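Local coordinates for pesticidal crystal protein Cry2Aa (Bacillus thuringiensis serovar kurstaki, PDB 1I5P) that promotes colloid-osmotic lysis of midgut epithelial cells in dipteran and lepidopteran larvae by binding to them, acting as an insecticidal delta-endotoxin, at residues R440-H443 and I447-I450. Sequence-based numbering, arbitrary orientation.
Sequences RPLH and IRNI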
# COMPACT_ATOMS: atom_id res chain seq x y z
N ARG A 440 19.12 -4.87 -14.27
CA ARG A 440 18.44 -3.88 -15.10
C ARG A 440 16.95 -3.76 -14.81
O ARG A 440 16.13 -4.45 -15.41
CB ARG A 440 18.67 -4.23 -16.57
CG ARG A 440 20.14 -4.13 -16.93
CD ARG A 440 20.52 -4.91 -18.17
NE ARG A 440 21.97 -5.07 -18.18
CZ ARG A 440 22.68 -5.47 -19.23
NH1 ARG A 440 22.09 -5.75 -20.38
NH2 ARG A 440 24.00 -5.58 -19.12
N PRO A 441 16.58 -2.87 -13.88
CA PRO A 441 15.18 -2.66 -13.51
C PRO A 441 14.36 -2.27 -14.73
O PRO A 441 14.86 -1.59 -15.61
CB PRO A 441 15.27 -1.54 -12.48
CG PRO A 441 16.58 -1.81 -11.83
CD PRO A 441 17.46 -2.05 -13.03
N LEU A 442 13.11 -2.70 -14.77
CA LEU A 442 12.24 -2.35 -15.90
C LEU A 442 11.73 -0.93 -15.79
O LEU A 442 11.64 -0.37 -14.70
CB LEU A 442 11.04 -3.30 -15.96
CG LEU A 442 11.27 -4.71 -16.49
CD1 LEU A 442 12.40 -5.38 -15.73
CD2 LEU A 442 9.98 -5.50 -16.34
N HIS A 443 11.41 -0.32 -16.94
CA HIS A 443 10.87 1.03 -16.93
C HIS A 443 9.36 0.90 -16.88
O HIS A 443 8.83 -0.22 -16.86
CB HIS A 443 11.33 1.82 -18.17
CG HIS A 443 10.86 1.25 -19.48
ND1 HIS A 443 9.55 1.32 -19.90
CD2 HIS A 443 11.54 0.62 -20.46
CE1 HIS A 443 9.45 0.77 -21.10
NE2 HIS A 443 10.64 0.33 -21.46
N ILE A 447 7.69 -4.15 -21.39
CA ILE A 447 7.35 -5.53 -21.66
C ILE A 447 8.63 -6.28 -21.99
O ILE A 447 9.19 -6.14 -23.08
CB ILE A 447 6.37 -5.65 -22.85
CG1 ILE A 447 5.08 -4.88 -22.54
CG2 ILE A 447 6.06 -7.11 -23.12
CD1 ILE A 447 4.34 -5.37 -21.30
N ARG A 448 9.12 -7.05 -21.02
CA ARG A 448 10.35 -7.81 -21.21
C ARG A 448 10.10 -9.24 -20.72
O ARG A 448 9.44 -9.45 -19.70
CB ARG A 448 11.50 -7.20 -20.40
CG ARG A 448 12.89 -7.60 -20.88
CD ARG A 448 13.93 -7.54 -19.76
NE ARG A 448 14.18 -6.19 -19.25
CZ ARG A 448 14.89 -5.93 -18.15
NH1 ARG A 448 15.41 -6.92 -17.45
NH2 ARG A 448 15.08 -4.68 -17.75
N ASN A 449 10.60 -10.22 -21.46
CA ASN A 449 10.42 -11.62 -21.06
C ASN A 449 11.45 -12.01 -20.01
O ASN A 449 12.65 -11.92 -20.25
CB ASN A 449 10.54 -12.53 -22.28
CG ASN A 449 9.48 -12.26 -23.33
OD1 ASN A 449 8.36 -11.87 -23.01
ND2 ASN A 449 9.83 -12.49 -24.59
N ILE A 450 10.97 -12.44 -18.85
CA ILE A 450 11.85 -12.85 -17.77
C ILE A 450 11.90 -14.38 -17.71
O ILE A 450 11.02 -15.01 -17.12
CB ILE A 450 11.36 -12.30 -16.41
CG1 ILE A 450 11.13 -10.79 -16.52
CG2 ILE A 450 12.39 -12.59 -15.32
CD1 ILE A 450 12.34 -10.00 -17.00
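The flat guanidinium of R448 carries L442 CD1 over one face, 3.4 Å above the plane and displaced toward the rim, while the backbone carbonyl of R440 meets its edge. This arginine-to-main-chain bridge lies in the middle domain of the three-domain delta-endotoxin, the beta prism, and joins two parts of the loop that follows helix 435-438 and leads to strand 462-469. R448 NH2 makes the main bond, 2.6 Å from R440 O with an N-H...O angle of 163°. The oxygen sits nearly in the guanidinium plane, yet NH2 stands 37° out of the plane of the carbonyl and so is not on a lone pair. R448 NH1 turns to the same R440 O at 3.3 Å, a weak and strongly bent bond, and also forms a salt bridge with D437 OD1. R448 thus ties D437, near the end of helix 435-438, and R440, two residues past that helix, to residue 448. Its CG starts anti to the backbone N, and a bend at chi3 (-65°) turns the guanidinium within the reach of both acceptors. L442 is buried: besides touching R448, its side chain packs on F295 and L299 of helix 293-300, where I450 also rests, and its backbone N is hydrogen-bonded to S298 OG. In segment 447-450, I450 shares backbone hydrogen bonds with L350. The R440 side chain leads away from the contact after its CB passes 3.8 Å from R448 NH2.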